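Local coordinates for SusD superfamily protein (Bacteroides vulgatus ATCC 8482, PDB 3JQ0) that is a putative outer-membrane protein of the SusD family, probably binding sugars or other nutrients at the cell surface, at residues 58-63 with 463-468; 114-119 with 190-195; 181-186 with 215-220; 274-279 with 321-326. One frame throughout, in Å; residues are numbered along the deposited sequence. Where two conformers were deposited one is given.

Interaction 1 of 4, residues 58-63 with 463-468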
loop_
_atom_site.group_PDB
_atom_site.type_symbol
_atom_site.label_atom_id
_atom_site.label_comp_id
_atom_site.label_asym_id
_atom_site.label_seq_id
_atom_site.Cartn_x
_atom_site.Cartn_y
_atom_site.Cartn_z
ATOM N N PRO A 58 -3.043 14.882 4.304
ATOM C CA PRO A 58 -2.078 15.594 3.436
ATOM C C PRO A 58 -1.521 16.877 4.077
ATOM O O PRO A 58 -0.385 17.250 3.787
ATOM C CB PRO A 58 -2.875 15.906 2.153
ATOM C CG PRO A 58 -4.305 15.763 2.580
ATOM C CD PRO A 58 -4.296 14.641 3.590
ATOM N N PHE A 59 -2.284 17.550 4.921
ATOM C CA PHE A 59 -1.792 18.762 5.573
ATOM C C PHE A 59 -0.939 18.461 6.798
ATOM O O PHE A 59 -0.345 19.361 7.378
ATOM C CB PHE A 59 -2.949 19.708 5.938
ATOM C CG PHE A 59 -3.506 20.425 4.747
ATOM C CD1 PHE A 59 -4.393 19.905 3.843
ATOM C CD2 PHE A 59 -3.014 21.726 4.476
ATOM C CE1 PHE A 59 -4.849 20.630 2.712
ATOM C CE2 PHE A 59 -3.461 22.439 3.352
ATOM C CZ PHE A 59 -4.410 21.866 2.505
ATOM N N ASN A 60 -0.878 17.207 7.210
ATOM C CA ASN A 60 -0.101 16.827 8.379
ATOM C C ASN A 60 -0.485 17.699 9.586
ATOM O O ASN A 60 0.365 18.263 10.291
ATOM C CB ASN A 60 1.399 16.787 8.113
ATOM C CG ASN A 60 1.758 15.588 7.309
ATOM O OD1 ASN A 60 1.899 14.519 7.894
ATOM N ND2 ASN A 60 1.846 15.707 5.980
ATOM N N THR A 61 -1.788 17.795 9.805
ATOM C CA THR A 61 -2.350 18.541 10.911
ATOM C C THR A 61 -3.087 17.642 11.891
ATOM O O THR A 61 -3.800 18.099 12.794
ATOM C CB THR A 61 -3.247 19.683 10.432
ATOM O OG1 THR A 61 -4.224 19.123 9.550
ATOM C CG2 THR A 61 -2.440 20.805 9.767
ATOM N N ILE A 62 -2.904 16.334 11.806
ATOM C CA ILE A 62 -3.336 15.411 12.872
ATOM C C ILE A 62 -2.657 15.822 14.176
ATOM O O ILE A 62 -1.509 16.315 14.176
ATOM C CB ILE A 62 -3.054 13.924 12.515
ATOM C CG1 ILE A 62 -1.580 13.649 12.235
ATOM C CG2 ILE A 62 -3.961 13.464 11.354
ATOM C CD1 ILE A 62 -1.270 12.175 11.955
ATOM N N ASN A 63 -3.363 15.631 15.279
ATOM C CA ASN A 63 -2.860 16.056 16.589
ATOM C C ASN A 63 -3.645 15.341 17.647
ATOM O O ASN A 63 -4.460 14.456 17.355
ATOM C CB ASN A 63 -2.902 17.593 16.725
ATOM C CG ASN A 63 -4.292 18.144 16.708
ATOM O OD1 ASN A 63 -5.280 17.495 16.973
ATOM N ND2 ASN A 63 -4.377 19.405 16.338
ATOM N N TYR A 463 8.797 15.738 0.217
ATOM C CA TYR A 463 7.620 15.117 -0.374
ATOM C C TYR A 463 6.421 15.050 0.586
ATOM O O TYR A 463 5.506 14.278 0.373
ATOM C CB TYR A 463 7.997 13.762 -0.922
ATOM C CG TYR A 463 9.067 13.810 -2.037
ATOM C CD1 TYR A 463 8.925 14.685 -3.110
ATOM C CD2 TYR A 463 10.140 12.927 -2.011
ATOM C CE1 TYR A 463 9.861 14.709 -4.131
ATOM C CE2 TYR A 463 11.067 12.951 -3.008
ATOM C CZ TYR A 463 10.925 13.823 -4.083
ATOM O OH TYR A 463 11.863 13.840 -5.118
ATOM N N SER A 464 6.404 15.920 1.573
ATOM C CA SER A 464 5.274 16.068 2.456
ATOM C C SER A 464 5.377 17.356 3.220
ATOM O O SER A 464 6.448 17.958 3.298
ATOM C CB SER A 464 5.187 14.919 3.482
ATOM O OG SER A 464 6.030 15.125 4.609
ATOM N N SER A 465 4.292 17.694 3.911
ATOM C CA SER A 465 4.231 18.831 4.843
ATOM C C SER A 465 4.427 18.408 6.302
ATOM O O SER A 465 4.194 19.215 7.194
ATOM C CB SER A 465 2.924 19.543 4.686
ATOM O OG SER A 465 1.857 18.633 4.932
ATOM N N ALA A 466 4.913 17.192 6.538
ATOM C CA ALA A 466 5.120 16.737 7.911
ATOM C C ALA A 466 6.174 17.559 8.627
ATOM O O ALA A 466 7.090 18.085 8.019
ATOM C CB ALA A 466 5.488 15.259 7.908
ATOM N N GLU A 467 6.054 17.597 9.932
ATOM C CA GLU A 467 7.044 18.184 10.797
ATOM C C GLU A 467 7.902 17.107 11.401
ATOM O O GLU A 467 7.429 16.019 11.727
ATOM C CB GLU A 467 6.369 18.958 11.920
ATOM C CG GLU A 467 5.573 20.156 11.424
ATOM C CD GLU A 467 4.835 20.863 12.549
ATOM O OE1 GLU A 467 3.898 20.283 13.122
ATOM O OE2 GLU A 467 5.242 21.993 12.890
ATOM N N GLN A 468 9.194 17.382 11.556
ATOM C CA GLN A 468 10.137 16.369 11.939
ATOM C C GLN A 468 9.878 15.791 13.338
ATOM O O GLN A 468 10.162 14.622 13.612
ATOM C CB GLN A 468 11.576 16.913 11.817
ATOM C CG GLN A 468 12.577 15.786 11.943
ATOM C CD GLN A 468 13.980 16.180 11.653
ATOM O OE1 GLN A 468 14.274 17.383 11.451
ATOM N NE2 GLN A 468 14.891 15.190 11.667
HETATM O O HOH W 1 1.970 16.341 2.801
HETATM O O HOH W 2 2.494 18.180 12.090
HETATM O O HOH W 3 2.376 20.036 9.242
#
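Ser-465 OG makes two hydrogen bonds to the loop 58-63, one as donor and one as acceptor. It gives its hydrogen to Pro-58 O at 2.9 Å, tilted 19° from the carbonyl plane, and accepts from Asn-60 ND2 at 3.1 Å. That second bond is nearly straight, with an N-H...O angle of 166°, and OG lies close to the amide plane of Asn-60. With CG beside its own backbone N (chi1 -74°), the Asn-60 amide also lies along Ala-466, its OD1 3.7 Å from Ala-466 CB. This OD1 is satisfied from outside the contact, by Arg-37 NE.

Water supplies the remaining links. One molecule bridges Pro-58 O and Ser-465 N, accepting from the latter, and a second joins Asn-60 O to Ser-465 O. A third runs from Asn-60 O to Glu-467 OE1, 2.7 Å from that carboxylate oxygen. Within 463-468, Ala-466 N donates to Ser-464 OG at 3.0 Å, an ST turn whose hydroxyl also bonds to Val-460 O.

Two loops meet here, one between strand 41-43 and helix 75-91, the other between helices 457-463 and 477-482; Trp-449 of helix 448-455 packs against Ser-464 and Ala-466.

Interaction 2 of 4, residues 114-119 with 190-195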
loop_
_atom_site.group_PDB
_atom_site.type_symbol
_atom_site.label_atom_id
_atom_site.label_comp_id
_atom_site.label_asym_id
_atom_site.label_seq_id
_atom_site.Cartn_x
_atom_site.Cartn_y
_atom_site.Cartn_z
ATOM N N LEU A 114 1.566 -6.753 11.372
ATOM C CA LEU A 114 0.829 -5.754 12.115
ATOM C C LEU A 114 1.763 -4.924 12.998
ATOM O O LEU A 114 1.652 -3.698 13.026
ATOM C CB LEU A 114 -0.306 -6.388 12.929
ATOM C CG LEU A 114 -1.410 -7.036 12.121
ATOM C CD1 LEU A 114 -2.406 -7.751 13.018
ATOM C CD2 LEU A 114 -2.155 -6.002 11.241
ATOM N N TYR A 115 2.668 -5.579 13.707
ATOM C CA TYR A 115 3.605 -4.845 14.511
ATOM C C TYR A 115 4.486 -3.911 13.695
ATOM O O TYR A 115 4.910 -2.854 14.209
ATOM C CB TYR A 115 4.454 -5.741 15.420
ATOM C CG TYR A 115 3.724 -6.094 16.721
ATOM C CD1 TYR A 115 3.528 -5.152 17.694
ATOM C CD2 TYR A 115 3.196 -7.360 16.928
ATOM C CE1 TYR A 115 2.831 -5.446 18.861
ATOM C CE2 TYR A 115 2.553 -7.694 18.098
ATOM C CZ TYR A 115 2.365 -6.741 19.065
ATOM O OH TYR A 115 1.665 -6.986 20.248
ATOM N N PHE A 116 4.771 -4.248 12.426
ATOM C CA PHE A 116 5.595 -3.378 11.572
ATOM C C PHE A 116 4.817 -2.126 11.126
ATOM O O PHE A 116 5.398 -1.043 11.046
ATOM C CB PHE A 116 6.163 -4.186 10.418
ATOM C CG PHE A 116 7.141 -3.435 9.548
ATOM C CD1 PHE A 116 8.237 -2.773 10.084
ATOM C CD2 PHE A 116 6.973 -3.413 8.172
ATOM C CE1 PHE A 116 9.130 -2.109 9.292
ATOM C CE2 PHE A 116 7.878 -2.734 7.373
ATOM C CZ PHE A 116 8.976 -2.092 7.931
ATOM N N HIS A 117 3.503 -2.230 10.885
ATOM C CA HIS A 117 2.677 -1.022 10.743
ATOM C C HIS A 117 2.720 -0.187 12.008
ATOM O O HIS A 117 2.844 1.034 11.988
ATOM C CB HIS A 117 1.239 -1.362 10.402
ATOM C CG HIS A 117 0.990 -1.670 8.963
ATOM N ND1 HIS A 117 1.067 -0.743 7.955
ATOM C CD2 HIS A 117 0.560 -2.825 8.396
ATOM C CE1 HIS A 117 0.742 -1.327 6.821
ATOM N NE2 HIS A 117 0.444 -2.601 7.052
ATOM N N LEU A 118 2.575 -0.849 13.159
ATOM C CA LEU A 118 2.583 -0.122 14.445
ATOM C C LEU A 118 3.910 0.601 14.694
ATOM O O LEU A 118 3.931 1.744 15.111
ATOM C CB LEU A 118 2.247 -1.067 15.628
ATOM C CG LEU A 118 0.825 -1.657 15.654
ATOM C CD1 LEU A 118 0.688 -2.691 16.770
ATOM C CD2 LEU A 118 -0.179 -0.530 15.847
ATOM N N LEU A 119 5.025 -0.087 14.411
ATOM C CA LEU A 119 6.359 0.516 14.611
ATOM C C LEU A 119 6.521 1.786 13.772
ATOM O O LEU A 119 6.945 2.810 14.262
ATOM C CB LEU A 119 7.427 -0.480 14.184
ATOM C CG LEU A 119 8.842 0.053 14.241
ATOM C CD1 LEU A 119 9.321 0.345 15.662
ATOM C CD2 LEU A 119 9.795 -0.889 13.519
ATOM N N GLY A 190 12.219 -8.305 4.030
ATOM C CA GLY A 190 12.974 -7.310 3.296
ATOM C C GLY A 190 12.618 -5.899 3.760
ATOM O O GLY A 190 13.516 -5.054 3.985
ATOM N N GLU A 191 11.319 -5.627 3.950
ATOM C CA GLU A 191 10.934 -4.311 4.397
ATOM C C GLU A 191 11.486 -4.005 5.781
ATOM O O GLU A 191 11.956 -2.890 6.059
ATOM C CB GLU A 191 9.405 -4.145 4.439
ATOM C CG GLU A 191 8.740 -4.299 3.090
ATOM C CD GLU A 191 7.312 -3.796 3.126
ATOM O OE1 GLU A 191 6.499 -4.232 3.966
ATOM O OE2 GLU A 191 7.037 -2.862 2.347
ATOM N N ALA A 192 11.398 -4.969 6.681
ATOM C CA ALA A 192 11.803 -4.763 8.066
ATOM C C ALA A 192 13.310 -4.539 8.181
ATOM O O ALA A 192 13.758 -3.656 8.934
ATOM C CB ALA A 192 11.399 -5.963 8.931
ATOM N N TYR A 193 14.114 -5.295 7.414
ATOM C CA TYR A 193 15.553 -5.113 7.472
ATOM C C TYR A 193 15.983 -3.859 6.712
ATOM O O TYR A 193 16.996 -3.247 7.096
ATOM C CB TYR A 193 16.293 -6.398 7.069
ATOM C CG TYR A 193 16.284 -7.424 8.143
ATOM C CD1 TYR A 193 15.229 -8.309 8.332
ATOM C CD2 TYR A 193 17.378 -7.559 9.001
ATOM C CE1 TYR A 193 15.249 -9.242 9.345
ATOM C CE2 TYR A 193 17.406 -8.505 10.008
ATOM C CZ TYR A 193 16.327 -9.348 10.185
ATOM O OH TYR A 193 16.336 -10.306 11.186
ATOM N N LEU A 194 15.273 -3.432 5.659
ATOM C CA LEU A 194 15.551 -2.099 5.131
ATOM C C LEU A 194 15.325 -1.024 6.187
ATOM O O LEU A 194 16.146 -0.104 6.348
ATOM C CB LEU A 194 14.669 -1.790 3.905
ATOM C CG LEU A 194 15.042 -2.387 2.570
ATOM C CD1 LEU A 194 14.018 -1.955 1.505
ATOM C CD2 LEU A 194 16.449 -1.960 2.141
ATOM N N TRP A 195 14.226 -1.140 6.931
ATOM C CA TRP A 195 13.869 -0.158 7.915
ATOM C C TRP A 195 14.904 -0.140 9.051
ATOM O O TRP A 195 15.433 0.909 9.445
ATOM C CB TRP A 195 12.486 -0.432 8.508
ATOM C CG TRP A 195 12.019 0.633 9.436
ATOM C CD1 TRP A 195 12.286 0.729 10.768
ATOM C CD2 TRP A 195 11.262 1.796 9.103
ATOM N NE1 TRP A 195 11.743 1.872 11.278
ATOM C CE2 TRP A 195 11.095 2.535 10.276
ATOM C CE3 TRP A 195 10.689 2.274 7.913
ATOM C CZ2 TRP A 195 10.390 3.743 10.316
ATOM C CZ3 TRP A 195 10.017 3.464 7.948
ATOM C CH2 TRP A 195 9.847 4.170 9.152
#
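Phe-116 reaches from helix 114-119 to helix 190-195 and makes the aromatic and most of the apolar contacts between them. The aromatic term is an offset edge-to-face pair: the edge of Phe-116 is directed at the face of the five-membered ring of Trp-195, with centroids 5.8 Å apart and planes at 87°.

Apolar contacts surround this pair. Trp-195 CB lies in the plane of the Phe-116 ring, at its edge and 3.8 Å from CE1, whereas Ala-192 CB sits over one face, 4.5 Å from CE1. Leu-119 CD2 comes within 4.0 Å of Trp-195 CD1 as the two side chains run past each other in opposite directions. Both Phe-116 (chi1 -174°) and Trp-195 hold CG anti to the backbone N, which carries the rings into the space between the helices.

The polar residue joins through its aliphatic part: Glu-191 CB is 3.6 Å from Phe-116 CE2, while its carboxylate is bonded by Tyr-362 and Gln-370. Replacing Phe-116 by an alanine would probably open a gap beside Ala-192 and deprive Trp-195 of its edge-on ring partner.

The segment axes approach to 11.4 Å at 29°, a near-parallel, side-chain-mediated helix pairing consistent with the TPR-like helical region of SusD-family proteins.

Interaction 3 of 4, residues 181-186 with 215-220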
loop_
_atom_site.group_PDB
_atom_site.type_symbol
_atom_site.label_atom_id
_atom_site.label_comp_id
_atom_site.label_asym_id
_atom_site.label_seq_id
_atom_site.Cartn_x
_atom_site.Cartn_y
_atom_site.Cartn_z
ATOM N N SER A 181 1.741 -16.396 3.110
ATOM C CA SER A 181 2.589 -17.455 2.523
ATOM C C SER A 181 4.051 -17.136 2.809
ATOM O O SER A 181 4.409 -16.039 3.298
ATOM C CB SER A 181 2.374 -17.523 1.012
ATOM O OG SER A 181 2.894 -16.363 0.385
ATOM N N ALA A 182 4.934 -18.055 2.431
ATOM C CA ALA A 182 6.356 -17.862 2.636
ATOM C C ALA A 182 6.900 -16.628 1.928
ATOM O O ALA A 182 7.750 -15.911 2.473
ATOM C CB ALA A 182 7.143 -19.096 2.215
ATOM N N ALA A 183 6.401 -16.349 0.719
ATOM C CA ALA A 183 6.881 -15.206 -0.019
ATOM C C ALA A 183 6.391 -13.910 0.629
ATOM O O ALA A 183 7.080 -12.904 0.563
ATOM C CB ALA A 183 6.473 -15.269 -1.496
ATOM N N ALA A 184 5.220 -13.921 1.252
ATOM C CA ALA A 184 4.745 -12.759 1.993
ATOM C C ALA A 184 5.692 -12.463 3.172
ATOM O O ALA A 184 6.088 -11.314 3.436
ATOM C CB ALA A 184 3.313 -12.930 2.483
ATOM N N THR A 185 6.085 -13.511 3.913
ATOM C CA THR A 185 7.063 -13.338 4.998
ATOM C C THR A 185 8.396 -12.791 4.451
ATOM O O THR A 185 8.991 -11.922 5.099
ATOM C CB THR A 185 7.279 -14.635 5.777
ATOM O OG1 THR A 185 6.085 -14.843 6.504
ATOM C CG2 THR A 185 8.461 -14.519 6.749
ATOM N N GLN A 186 8.890 -13.263 3.316
ATOM C CA GLN A 186 10.138 -12.731 2.767
ATOM C C GLN A 186 10.021 -11.260 2.341
ATOM O O GLN A 186 10.939 -10.499 2.561
ATOM C CB GLN A 186 10.680 -13.594 1.639
ATOM C CG GLN A 186 11.060 -14.994 2.100
ATOM C CD GLN A 186 12.122 -14.973 3.170
ATOM O OE1 GLN A 186 13.224 -14.425 2.970
ATOM N NE2 GLN A 186 11.804 -15.566 4.317
ATOM N N GLU A 215 15.241 -11.361 -2.843
ATOM C CA GLU A 215 15.642 -12.394 -3.809
ATOM C C GLU A 215 14.873 -13.684 -3.560
ATOM O O GLU A 215 14.450 -14.361 -4.497
ATOM C CB GLU A 215 17.141 -12.615 -3.781
ATOM C CG GLU A 215 17.997 -11.478 -4.262
ATOM C CD GLU A 215 18.036 -11.256 -5.751
ATOM O OE1 GLU A 215 17.238 -11.892 -6.506
ATOM O OE2 GLU A 215 18.871 -10.382 -6.173
ATOM N N ASN A 216 14.686 -14.014 -2.293
ATOM C CA ASN A 216 13.952 -15.248 -1.949
ATOM C C ASN A 216 12.510 -15.265 -2.414
ATOM O O ASN A 216 11.959 -16.314 -2.693
ATOM C CB ASN A 216 13.979 -15.532 -0.470
ATOM C CG ASN A 216 15.263 -16.091 0.011
ATOM O OD1 ASN A 216 16.095 -16.601 -0.739
ATOM N ND2 ASN A 216 15.433 -15.993 1.326
ATOM N N VAL A 217 11.902 -14.084 -2.503
ATOM C CA VAL A 217 10.519 -14.004 -3.020
ATOM C C VAL A 217 10.387 -14.656 -4.396
ATOM O O VAL A 217 9.357 -15.285 -4.703
ATOM C CB VAL A 217 10.082 -12.503 -3.059
ATOM C CG1 VAL A 217 8.770 -12.330 -3.817
ATOM C CG2 VAL A 217 10.016 -11.924 -1.657
ATOM N N LYS A 218 11.452 -14.576 -5.188
ATOM C CA LYS A 218 11.489 -15.159 -6.510
ATOM C C LYS A 218 11.366 -16.675 -6.520
ATOM O O LYS A 218 11.102 -17.266 -7.574
ATOM C CB LYS A 218 12.755 -14.736 -7.241
ATOM C CG LYS A 218 12.954 -13.218 -7.369
ATOM C CD LYS A 218 14.245 -12.894 -8.077
ATOM C CE LYS A 218 14.453 -11.455 -8.345
ATOM N NZ LYS A 218 15.803 -11.184 -8.875
ATOM N N LYS A 219 11.543 -17.314 -5.367
ATOM C CA LYS A 219 11.321 -18.775 -5.236
ATOM C C LYS A 219 9.863 -19.159 -5.389
ATOM O O LYS A 219 9.543 -20.329 -5.647
ATOM C CB LYS A 219 11.797 -19.271 -3.872
ATOM C CG LYS A 219 13.299 -19.218 -3.687
ATOM C CD LYS A 219 13.708 -19.546 -2.261
ATOM C CE LYS A 219 15.234 -19.583 -2.020
ATOM N NZ LYS A 219 16.084 -18.788 -2.989
ATOM N N ALA A 220 8.950 -18.221 -5.159
ATOM C CA ALA A 220 7.553 -18.484 -5.373
ATOM C C ALA A 220 7.222 -18.306 -6.881
ATOM O O ALA A 220 7.993 -17.752 -7.669
ATOM C CB ALA A 220 6.709 -17.574 -4.499
#
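Ala-183 and Gln-186 meet Val-217 and Ala-220 in the closely packed, buried part of this contact. Ala-183 CB lies 3.8 Å from Ala-220 CB, and the small methyls let the backbones come near, with Ala-183 CA and Val-217 CA 4.9 Å apart. Val-217 CG2 lies beside its own backbone N because CG1 takes the anti place (chi1 170°); it is 3.8 Å from both Gln-186 CB and Ala-183 O. Ile-244 of strand 243-247 packs against both Ala-183 and Val-217.

The contact joins the N-terminal part of helix 182-199 to the C-terminal part of helix 204-217 in an antiparallel helical hairpin; a type I beta turn, Val-217 to Ala-220, brings Ala-220 against the first helix.

The contact turns polar at the partly exposed Asn-216. Its ND2 donates to OE1 of the buried Gln-186 at 3.2 Å, almost straight at 173°, but from above the carbonyl plane, with the two amides turned 55° apart. Gln-186 NE2 binds Glu-164. A leucine in place of Asn-216 would probably leave Gln-186 OE1 without this donor and Lys-219 without its side-chain acceptor. Beyond it, exposed residue Lys-219 donates from NZ to Asn-216 OD1 at 3.1 Å, and Lys-218 NZ salt-bridges Glu-215 OE1.

Interaction 4 of 4, residues 274-279 with 321-326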
loop_
_atom_site.group_PDB
_atom_site.type_symbol
_atom_site.label_atom_id
_atom_site.label_comp_id
_atom_site.label_asym_id
_atom_site.label_seq_id
_atom_site.Cartn_x
_atom_site.Cartn_y
_atom_site.Cartn_z
ATOM N N LYS A 274 -23.879 14.785 -15.374
ATOM C CA LYS A 274 -24.481 16.084 -15.631
ATOM C C LYS A 274 -23.500 17.196 -15.805
ATOM O O LYS A 274 -23.806 18.192 -16.450
ATOM C CB LYS A 274 -25.455 16.489 -14.503
ATOM C CG LYS A 274 -26.621 15.534 -14.246
ATOM C CD LYS A 274 -27.649 16.055 -13.200
ATOM N N ILE A 275 -22.298 17.099 -15.230
ATOM C CA ILE A 275 -21.430 18.295 -15.074
ATOM C C ILE A 275 -20.141 18.188 -15.876
ATOM O O ILE A 275 -19.767 19.133 -16.545
ATOM C CB ILE A 275 -21.109 18.531 -13.600
ATOM C CG1 ILE A 275 -22.414 18.711 -12.784
ATOM C CG2 ILE A 275 -20.167 19.757 -13.393
ATOM C CD1 ILE A 275 -23.332 19.822 -13.254
ATOM N N TYR A 276 -19.424 17.073 -15.758
ATOM C CA TYR A 276 -18.087 16.924 -16.386
ATOM C C TYR A 276 -18.198 16.487 -17.860
ATOM O O TYR A 276 -19.257 16.057 -18.330
ATOM C CB TYR A 276 -17.253 15.922 -15.614
ATOM C CG TYR A 276 -17.057 16.218 -14.136
ATOM C CD1 TYR A 276 -17.105 17.501 -13.620
ATOM C CD2 TYR A 276 -16.817 15.189 -13.273
ATOM C CE1 TYR A 276 -16.919 17.728 -12.250
ATOM C CE2 TYR A 276 -16.620 15.387 -11.905
ATOM C CZ TYR A 276 -16.662 16.665 -11.411
ATOM O OH TYR A 276 -16.508 16.924 -10.074
ATOM N N CYS A 277 -17.096 16.597 -18.546
ATOM C CA CYS A 277 -16.962 16.123 -19.902
ATOM C C CYS A 277 -15.543 15.572 -20.067
ATOM O O CYS A 277 -14.668 15.726 -19.202
ATOM C CB CYS A 277 -17.255 17.213 -20.932
ATOM S SG CYS A 277 -16.091 18.577 -20.963
ATOM N N ASP A 278 -15.319 14.992 -21.234
ATOM C CA ASP A 278 -13.998 14.454 -21.579
ATOM C C ASP A 278 -13.167 15.527 -22.330
ATOM O O ASP A 278 -13.561 16.680 -22.470
ATOM C CB ASP A 278 -14.163 13.125 -22.347
ATOM C CG ASP A 278 -14.761 13.306 -23.735
ATOM O OD1 ASP A 278 -14.712 14.420 -24.323
ATOM O OD2 ASP A 278 -15.245 12.271 -24.245
ATOM N N GLU A 279 -11.974 15.137 -22.796
ATOM C CA GLU A 279 -11.042 16.116 -23.350
ATOM C C GLU A 279 -11.550 16.705 -24.663
ATOM O O GLU A 279 -11.071 17.721 -25.121
ATOM C CB GLU A 279 -9.661 15.510 -23.539
ATOM C CG GLU A 279 -9.533 14.515 -24.689
ATOM C CD GLU A 279 -8.149 13.969 -24.920
ATOM O OE1 GLU A 279 -7.217 14.350 -24.200
ATOM O OE2 GLU A 279 -8.001 13.135 -25.840
ATOM N N LYS A 321 -7.965 9.421 -14.238
ATOM C CA LYS A 321 -8.660 9.959 -15.413
ATOM C C LYS A 321 -8.846 11.451 -15.231
ATOM O O LYS A 321 -9.293 11.913 -14.183
ATOM C CB LYS A 321 -9.997 9.277 -15.709
ATOM C CG LYS A 321 -10.648 9.824 -16.994
ATOM C CD LYS A 321 -11.780 8.948 -17.532
ATOM C CE LYS A 321 -12.216 9.308 -18.966
ATOM N NZ LYS A 321 -12.573 8.081 -19.738
ATOM N N ALA A 322 -8.532 12.200 -16.279
ATOM C CA ALA A 322 -8.786 13.638 -16.293
ATOM C C ALA A 322 -10.238 13.881 -16.663
ATOM O O ALA A 322 -10.717 13.401 -17.702
ATOM C CB ALA A 322 -7.843 14.320 -17.310
ATOM N N VAL A 323 -10.898 14.715 -15.880
ATOM C CA VAL A 323 -12.192 15.252 -16.251
ATOM C C VAL A 323 -12.070 16.757 -16.513
ATOM O O VAL A 323 -11.190 17.438 -15.990
ATOM C CB VAL A 323 -13.292 14.922 -15.215
ATOM C CG1 VAL A 323 -13.459 13.402 -15.056
ATOM C CG2 VAL A 323 -13.078 15.584 -13.854
ATOM N N TYR A 324 -12.942 17.193 -17.387
ATOM C CA TYR A 324 -12.979 18.522 -17.948
ATOM C C TYR A 324 -14.359 19.099 -17.704
ATOM O O TYR A 324 -15.316 18.423 -17.300
ATOM C CB TYR A 324 -12.652 18.474 -19.475
ATOM C CG TYR A 324 -11.294 17.922 -19.776
ATOM C CD1 TYR A 324 -11.033 16.553 -19.685
ATOM C CD2 TYR A 324 -10.257 18.764 -20.157
ATOM C CE1 TYR A 324 -9.781 16.046 -19.931
ATOM C CE2 TYR A 324 -8.994 18.253 -20.406
ATOM C CZ TYR A 324 -8.743 16.907 -20.254
ATOM O OH TYR A 324 -7.476 16.382 -20.499
ATOM N N LYS A 325 -14.504 20.396 -17.976
ATOM C CA LYS A 325 -15.833 20.988 -18.119
ATOM C C LYS A 325 -15.839 21.844 -19.384
ATOM O O LYS A 325 -14.828 22.504 -19.743
ATOM C CB LYS A 325 -16.253 21.781 -16.871
ATOM C CG LYS A 325 -16.615 20.897 -15.674
ATOM C CD LYS A 325 -16.692 21.646 -14.346
ATOM C CE LYS A 325 -17.789 22.644 -14.253
ATOM N NZ LYS A 325 -17.646 23.438 -12.938
ATOM N N LYS A 326 -16.977 21.836 -20.054
ATOM C CA LYS A 326 -17.179 22.658 -21.241
ATOM C C LYS A 326 -18.110 23.786 -20.845
ATOM O O LYS A 326 -19.262 23.539 -20.441
ATOM C CB LYS A 326 -17.801 21.832 -22.347
ATOM C CG LYS A 326 -17.971 22.669 -23.653
ATOM C CD LYS A 326 -18.269 21.784 -24.833
ATOM C CE LYS A 326 -19.560 21.132 -24.719
ATOM N NZ LYS A 326 -19.841 20.262 -25.928
HETATM O O HOH W 4 -18.927 19.923 -19.178
#
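Cys-277 and Tyr-324 form a single antiparallel bridge, a hydrogen-bonded pair with CA atoms 5.0 Å apart, although the touching parts run at 101° to each other end to end. Cys-277 N donates to Tyr-324 O at 2.8 Å from above the carbonyl plane, and Tyr-324 N returns a bond to Cys-277 O at 2.9 Å. Farther along, a water accepts from Lys-326 N and donates to Ile-275 O, extending the backbone link without a direct bond.

The two tyrosines use their faces differently. Val-323 CG2 stands over a face of the Tyr-276 ring, offset toward its rim and 4.0 Å from the centroid, a CH-pi contact; Lys-325 CG approaches the edge of the same ring. Tyr-324 instead receives the backbone of Glu-279: CA lies over the ring centre, 3.7 Å from the centroid and 14° off the normal. Glu-279 CB adds a contact with Tyr-324 CE1 at 3.6 Å.

Cys-277 SG, set between its backbone N and carbonyl carbon (chi1 66°), lies 3.7 Å from Tyr-324 CB and also packs against Lys-326 CB. The Ile-275 and Lys-325 side chains lie side by side, CG2 3.8 Å from CE in one of two lysine conformers. On its other edge, strand 320-326 pairs with strand 332-339, from which Phe-335 meets both Tyr-276 and Lys-325.

Two direct backbone bonds therefore set the register, while CH-pi and aliphatic contacts meet one face of each flanking ring; between the segments the lysine and glutamate chains contribute through carbon atoms, and Lys-326 NZ donates elsewhere, to Gly-281 O.

Overall arrangement
Interactions 2 and 3 are the closest pair, their centres 16 Å apart, and they share helix 182-199: 181-186 precedes 190-195 by three residues, tying the helix to 215-220 near its start and to 114-119 farther along. Interaction 1 joins loops 400 residues apart in sequence, a span holding the other three contacts; its centre is 21 Å from that of interaction 2. Interaction 4 lies remote from the helical pair, 41 Å and 44 Å from interactions 2 and 3 between centres, across the chain's centre. A glycerol lies about 4 Å from the Tyr-324 side chain, and a glycerol also bonds Asn-63 ND2 of interaction 1; both probably come from the crystallisation liquor and establish no sugar site.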